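Local coordinates for protein L-tyrosine isonitrile synthase (Pseudomonas aeruginosa, PDB 3E59) that converts L-tyrosine to its isonitrile, drawing the isonitrile carbon from C2 of D-ribulose 5-phosphate, in the biosynthesis of paerucumarin, at residues H257-P260 and A261-K265; Y178-P181 and L182-R186. All coordinates share one frame; numbering follows the deposited sequence.

Contact 1 (H257-P260 and A261-K265); sequences HPQP and ADSLK. With PO4 (phosphate ion), chain E.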
ATOM      1  N   HIS A 257       5.164  -1.280   0.559  1.00 34.49           N
ATOM      2  CA  HIS A 257       6.249  -2.257   0.514  1.00 34.62           C
ATOM      3  C   HIS A 257       7.501  -1.703   1.177  1.00 32.60           C
ATOM      4  O   HIS A 257       7.749  -0.505   1.105  1.00 30.90           O
ATOM      5  CB  HIS A 257       6.635  -2.613  -0.917  1.00 32.30           C
ATOM      6  CG  HIS A 257       5.493  -3.034  -1.764  1.00 34.10           C
ATOM      7  ND1 HIS A 257       5.290  -2.529  -3.029  1.00 32.97           N
ATOM      8  CD2 HIS A 257       4.486  -3.914  -1.536  1.00 32.47           C
ATOM      9  CE1 HIS A 257       4.208  -3.084  -3.547  1.00 35.03           C
ATOM     10  NE2 HIS A 257       3.705  -3.931  -2.663  1.00 31.76           N
ATOM     11  N   PRO A 258       8.299  -2.582   1.816  1.00 32.92           N
ATOM     12  CA  PRO A 258       9.660  -2.200   2.239  1.00 34.57           C
ATOM     13  C   PRO A 258      10.420  -1.714   1.007  1.00 35.05           C
ATOM     14  O   PRO A 258      10.211  -2.252  -0.081  1.00 35.77           O
ATOM     15  CB  PRO A 258      10.277  -3.520   2.715  1.00 32.56           C
ATOM     16  CG  PRO A 258       9.135  -4.404   3.008  1.00 33.18           C
ATOM     17  CD  PRO A 258       7.965  -3.972   2.177  1.00 30.72           C
ATOM     18  N   GLN A 259      11.279  -0.711   1.178  1.00 34.20           N
ATOM     19  CA  GLN A 259      11.980  -0.103   0.061  1.00 33.92           C
ATOM     20  C   GLN A 259      13.477   0.013   0.336  1.00 36.37           C
ATOM     21  O   GLN A 259      13.880   0.205   1.499  1.00 35.22           O
ATOM     22  CB  GLN A 259      11.382   1.282  -0.269  1.00 32.38           C
ATOM     23  CG  GLN A 259       9.919   1.266  -0.788  1.00 32.82           C
ATOM     24  CD  GLN A 259       9.741   0.627  -2.169  1.00 33.16           C
ATOM     25  OE1 GLN A 259      10.707   0.457  -2.923  1.00 38.07           O
ATOM     26  NE2 GLN A 259       8.486   0.278  -2.509  1.00 29.76           N
ATOM     27  N   PRO A 260      14.312  -0.077  -0.733  1.00 36.30           N
ATOM     28  CA  PRO A 260      15.747   0.192  -0.562  1.00 34.95           C
ATOM     29  C   PRO A 260      15.927   1.584   0.056  1.00 35.41           C
ATOM     30  O   PRO A 260      15.126   2.475  -0.203  1.00 35.65           O
ATOM     31  CB  PRO A 260      16.304   0.157  -2.001  1.00 35.46           C
ATOM     32  CG  PRO A 260      15.288  -0.611  -2.816  1.00 34.90           C
ATOM     33  CD  PRO A 260      13.953  -0.403  -2.133  1.00 35.10           C
ATOM     34  N   ALA A 261      16.952   1.750   0.887  1.00 35.76           N
ATOM     35  CA  ALA A 261      17.204   3.001   1.594  1.00 35.03           C
ATOM     36  C   ALA A 261      17.606   4.161   0.664  1.00 37.66           C
ATOM     37  O   ALA A 261      17.456   5.327   1.028  1.00 34.77           O
ATOM     38  CB  ALA A 261      18.257   2.782   2.640  1.00 37.22           C
ATOM     39  N   ASP A 262      18.117   3.830  -0.526  1.00 40.67           N
ATOM     40  CA  ASP A 262      18.507   4.815  -1.547  1.00 42.31           C
ATOM     41  C   ASP A 262      17.343   5.210  -2.448  1.00 42.04           C
ATOM     42  O   ASP A 262      17.487   6.068  -3.317  1.00 41.89           O
ATOM     43  CB  ASP A 262      19.601   4.242  -2.443  1.00 46.99           C
ATOM     44  CG  ASP A 262      20.882   3.985  -1.708  1.00 51.67           C
ATOM     45  OD1 ASP A 262      21.166   4.692  -0.722  1.00 53.93           O
ATOM     46  OD2 ASP A 262      21.626   3.077  -2.131  1.00 56.45           O
ATOM     47  N   SER A 263      16.203   4.555  -2.261  1.00 41.20           N
ATOM     48  CA  SER A 263      15.033   4.764  -3.112  1.00 41.74           C
ATOM     49  C   SER A 263      14.286   6.061  -2.777  1.00 41.64           C
ATOM     50  O   SER A 263      14.319   6.532  -1.642  1.00 40.13           O
ATOM     51  CB  SER A 263      14.083   3.576  -2.985  1.00 37.19           C
ATOM     52  OG  SER A 263      12.934   3.744  -3.795  1.00 36.73           O
ATOM     53  N   LEU A 264      13.616   6.622  -3.784  1.00 43.40           N
ATOM     54  CA  LEU A 264      12.670   7.732  -3.590  1.00 41.83           C
ATOM     55  C   LEU A 264      11.470   7.244  -2.785  1.00 39.37           C
ATOM     56  O   LEU A 264      10.837   7.996  -2.032  1.00 39.13           O
ATOM     57  CB  LEU A 264      12.197   8.257  -4.944  1.00 42.53           C
ATOM     58  CG  LEU A 264      13.133   9.134  -5.773  1.00 44.94           C
ATOM     59  CD1 LEU A 264      12.610   9.284  -7.207  1.00 45.16           C
ATOM     60  CD2 LEU A 264      13.290  10.495  -5.115  1.00 41.88           C
ATOM     61  N   LYS A 265      11.175   5.961  -2.944  1.00 39.21           N
ATOM     62  CA  LYS A 265      10.050   5.346  -2.269  1.00 38.96           C
ATOM     63  C   LYS A 265      10.397   5.064  -0.810  1.00 39.90           C
ATOM     64  O   LYS A 265      11.516   4.617  -0.487  1.00 35.86           O
ATOM     65  CB  LYS A 265       9.621   4.073  -2.992  1.00 40.28           C
ATOM     66  CG  LYS A 265       9.407   4.214  -4.506  1.00 39.38           C
ATOM     67  CD  LYS A 265       9.015   2.871  -5.062  1.00 38.54           C
ATOM     68  CE  LYS A 265       9.292   2.739  -6.522  1.00 38.23           C
ATOM     69  NZ  LYS A 265       8.800   1.401  -6.990  1.00 36.91           N
TER
HETATM   70  P   PO4 E 329       5.490   0.530  -5.153  1.00 38.84           P
HETATM   71  O1  PO4 E 329       6.514  -0.485  -4.710  1.00 39.03           O
HETATM   72  O2  PO4 E 329       4.258  -0.221  -5.628  1.00 38.94           O
HETATM   73  O3  PO4 E 329       5.158   1.463  -3.968  1.00 31.52           O
HETATM   74  O4  PO4 E 329       6.012   1.320  -6.323  1.00 37.76           O
HETATM   75  O   HOH W   1      13.164   4.611   1.675  1.00 26.73           O
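Gln259 and Lys265 meet within the loop 257-265, their side chains crossing at a slant. The flat amide carbon CD of Gln259 rests 3.5 Å from CB of Lys265, and further along OE1 of the glutamine comes within 3.6 Å of the lysine CD. Gln259 suits this place because its methylenes can pack while its amide still binds: the bend at chi2 (-68°) turns the amide across the lysine chain.

Polar bonds gather at a phosphate ion, probably left from the crystallisation liquor. Its O1 accepts from ND1 of His257 at 2.9 Å, in the plane of the imidazole and at its edge, and from NE2 of Gln259 at 3.1 Å. The long, extended lysine chain reaches past the glutamine so that NZ of Lys265 binds phosphate O4 at 2.9 Å. Ser255 OG, also bonded to Gln259 NE2, and Arg253 NH2 add two more bonds, so neutral and basic donors together hold the anion.

Turn-forming bonds shape the chain between Gln259 and Lys265. Pro260 is the first residue of a type I beta turn whose angles are carried by Ala261 and Asp262; its O accepts from Ser263 N at 3.1 Å, with the donor well above the carbonyl plane. Ser263 then makes an ST turn: with OG anti to its own N (chi1 180°), the hydroxyl accepts from Lys265 N at 3.0 Å. A water bonds to Lys265 O and, weakly, to Pro260 O.

Ala261, small enough to fit closely, lies on Glu38, Arg41 and Ile42 of helix 35-55, while His257 touches Ile202 of helix 193-210; the loop touches both helices as it joins strand 252-255 to its parallel neighbour 265-267.

Contact 2 (Y178-P181 and L182-R186); sequences YAEP and LESIR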
ATOM      1  N   TYR A 178       3.101   4.290 -19.840  1.00 37.48           N
ATOM      2  CA  TYR A 178       3.956   4.162 -18.648  1.00 38.09           C
ATOM      3  C   TYR A 178       4.595   2.787 -18.331  1.00 39.85           C
ATOM      4  O   TYR A 178       5.532   2.737 -17.530  1.00 38.62           O
ATOM      5  CB  TYR A 178       3.218   4.724 -17.410  1.00 38.78           C
ATOM      6  CG  TYR A 178       3.120   6.226 -17.466  1.00 38.86           C
ATOM      7  CD1 TYR A 178       4.234   7.019 -17.190  1.00 37.98           C
ATOM      8  CD2 TYR A 178       1.940   6.860 -17.858  1.00 39.54           C
ATOM      9  CE1 TYR A 178       4.175   8.403 -17.284  1.00 37.02           C
ATOM     10  CE2 TYR A 178       1.869   8.263 -17.952  1.00 39.27           C
ATOM     11  CZ  TYR A 178       2.998   9.019 -17.660  1.00 38.23           C
ATOM     12  OH  TYR A 178       2.965  10.392 -17.731  1.00 39.63           O
ATOM     13  N   ALA A 179       4.121   1.696 -18.947  1.00 37.09           N
ATOM     14  CA  ALA A 179       4.682   0.352 -18.654  1.00 37.96           C
ATOM     15  C   ALA A 179       5.956   0.051 -19.433  1.00 39.91           C
ATOM     16  O   ALA A 179       6.096   0.469 -20.582  1.00 38.16           O
ATOM     17  CB  ALA A 179       3.660  -0.750 -18.910  1.00 34.26           C
ATOM     18  N   GLU A 180       6.881  -0.685 -18.816  1.00 39.56           N
ATOM     19  CA  GLU A 180       8.019  -1.241 -19.550  1.00 39.84           C
ATOM     20  C   GLU A 180       7.621  -2.662 -19.972  1.00 38.46           C
ATOM     21  O   GLU A 180       6.753  -3.256 -19.341  1.00 42.48           O
ATOM     22  CB  GLU A 180       9.299  -1.244 -18.686  1.00 40.72           C
ATOM     23  CG  GLU A 180       9.592   0.056 -17.920  1.00 43.62           C
ATOM     24  CD  GLU A 180      10.093   1.223 -18.787  1.00 50.64           C
ATOM     25  OE1 GLU A 180      10.555   1.000 -19.930  1.00 52.37           O
ATOM     26  OE2 GLU A 180      10.036   2.383 -18.307  1.00 51.78           O
ATOM     27  N   PRO A 181       8.228  -3.208 -21.048  1.00 38.70           N
ATOM     28  CA  PRO A 181       7.960  -4.612 -21.419  1.00 37.54           C
ATOM     29  C   PRO A 181       8.330  -5.606 -20.314  1.00 38.52           C
ATOM     30  O   PRO A 181       9.272  -5.354 -19.548  1.00 35.98           O
ATOM     31  CB  PRO A 181       8.870  -4.837 -22.632  1.00 39.09           C
ATOM     32  CG  PRO A 181       9.111  -3.457 -23.183  1.00 40.77           C
ATOM     33  CD  PRO A 181       9.172  -2.568 -21.982  1.00 37.27           C
ATOM     34  N   LEU A 182       7.597  -6.723 -20.247  1.00 37.68           N
ATOM     35  CA  LEU A 182       7.807  -7.744 -19.216  1.00 40.62           C
ATOM     36  C   LEU A 182       9.250  -8.221 -19.149  1.00 40.81           C
ATOM     37  O   LEU A 182       9.772  -8.431 -18.063  1.00 45.67           O
ATOM     38  CB  LEU A 182       6.844  -8.934 -19.376  1.00 39.22           C
ATOM     39  CG  LEU A 182       5.373  -8.644 -19.038  1.00 40.59           C
ATOM     40  CD1 LEU A 182       4.464  -9.812 -19.429  1.00 41.44           C
ATOM     41  CD2 LEU A 182       5.198  -8.300 -17.562  1.00 41.41           C
ATOM     42  N   GLU A 183       9.897  -8.348 -20.304  1.00 42.02           N
ATOM     43  CA  GLU A 183      11.320  -8.696 -20.381  1.00 43.24           C
ATOM     44  C   GLU A 183      12.182  -7.702 -19.597  1.00 38.68           C
ATOM     45  O   GLU A 183      13.122  -8.083 -18.906  1.00 36.49           O
ATOM     46  CB  GLU A 183      11.792  -8.760 -21.845  1.00 47.00           C
ATOM     47  CG  GLU A 183      11.036  -9.751 -22.733  1.00 54.01           C
ATOM     48  CD  GLU A 183       9.598  -9.317 -23.048  1.00 58.31           C
ATOM     49  OE1 GLU A 183       9.357  -8.107 -23.288  1.00 59.08           O
ATOM     50  OE2 GLU A 183       8.705 -10.198 -23.055  1.00 61.13           O
ATOM     51  N   SER A 184      11.858  -6.422 -19.700  1.00 37.70           N
ATOM     52  CA  SER A 184      12.595  -5.412 -18.944  1.00 37.75           C
ATOM     53  C   SER A 184      12.217  -5.370 -17.446  1.00 34.11           C
ATOM     54  O   SER A 184      13.055  -5.054 -16.609  1.00 36.94           O
ATOM     55  CB  SER A 184      12.456  -4.035 -19.601  1.00 36.33           C
ATOM     56  OG  SER A 184      12.226  -3.052 -18.608  1.00 40.22           O
ATOM     57  N   ILE A 185      10.967  -5.665 -17.107  1.00 34.30           N
ATOM     58  CA  ILE A 185      10.578  -5.758 -15.682  1.00 34.14           C
ATOM     59  C   ILE A 185      11.420  -6.843 -15.015  1.00 32.54           C
ATOM     60  O   ILE A 185      12.001  -6.634 -13.949  1.00 32.42           O
ATOM     61  CB  ILE A 185       9.069  -6.067 -15.499  1.00 33.92           C
ATOM     62  CG1 ILE A 185       8.214  -4.924 -16.074  1.00 32.45           C
ATOM     63  CG2 ILE A 185       8.724  -6.346 -14.016  1.00 32.08           C
ATOM     64  CD1 ILE A 185       8.333  -3.596 -15.329  1.00 32.41           C
ATOM     65  N   ARG A 186      11.507  -7.989 -15.681  1.00 33.03           N
ATOM     66  CA  ARG A 186      12.297  -9.113 -15.208  1.00 33.89           C
ATOM     67  C   ARG A 186      13.782  -8.772 -15.032  1.00 34.91           C
ATOM     68  O   ARG A 186      14.373  -9.121 -14.020  1.00 34.75           O
ATOM     69  CB  ARG A 186      12.126 -10.306 -16.151  1.00 33.54           C
ATOM     70  CG  ARG A 186      12.988 -11.510 -15.771  1.00 31.40           C
ATOM     71  CD  ARG A 186      12.601 -12.746 -16.557  1.00 32.49           C
ATOM     72  NE  ARG A 186      13.740 -13.659 -16.640  1.00 33.59           N
ATOM     73  CZ  ARG A 186      14.081 -14.503 -15.676  1.00 33.54           C
ATOM     74  NH1 ARG A 186      13.361 -14.566 -14.558  1.00 32.84           N
ATOM     75  NH2 ARG A 186      15.134 -15.280 -15.835  1.00 34.28           N
TER
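The carbonyl oxygen of Pro181 faces the first turn of the helix that follows it, and most of the contact forms round this one atom. Ile185 N donates to Pro181 O at 3.0 Å, with an N-H...O angle of 154° and in the carbonyl plane: the first regular i to i+4 bond of the helix. Ser184 N comes as close as 2.8 Å to the same oxygen, but the angle at its hydrogen is poor and the bond is weak. One step on, the pattern repeats as Arg186 N donates to Leu182 O.

Pro181 occupies the N-cap of helix 182-189. Its ring restrains phi near -60° while psi stays extended (149°), so the chain enters helical geometry only at Leu182, and a proline here costs no backbone bond, since an N-cap residue need not donate to a preceding turn. With neither a backbone N-H nor a polar side chain, however, it can form neither a capping box nor the usual side-chain cap. Glu183 lies in the first turn, where its negative charge probably interacts favourably with the helix dipole.

Van der Waals contacts close round the cap. Bent at chi2 (71°), Glu183 curls back until OE1 lies 3.4 Å from Pro181 CB. The CB of Glu180 sits 3.4 Å from Ser184 OG, a small group that lets the preceding chain come close, whereas the glutamate's carboxylate turns away toward the surface. Glu180 and Ile185 hold the two positions of a hydrophobic staple, but with a glutamate in the first the match is partial: CB of Glu180 meets CD1 of Ile185 at 4.2 Å. The isoleucine, suitably branched and nonpolar for a buried place, packs on Gln235 and Trp238 of helix 219-247, while Glu180 O accepts from Gln235 NE2.

Contact 2 comes first along the chain, and the two local contacts stand apart: their centres are about 20 Å from each other and their nearest atoms about 10 Å, without touching. The approach is made by side-chain ends, NZ of Lys265 in contact 1 and CD1 of Ile185 in contact 2. Only contact 1 holds the phosphate, whose O4 lies 10.5 Å from Ile185 CD1. Because the enzyme consumes a sugar phosphate, this anion may mark where the phosphate of ribulose 5-phosphate binds, though the ion itself does not prove it. Contact 2 starts a helix farther out, about 21 Å from the chain centre against 13 Å for contact 1.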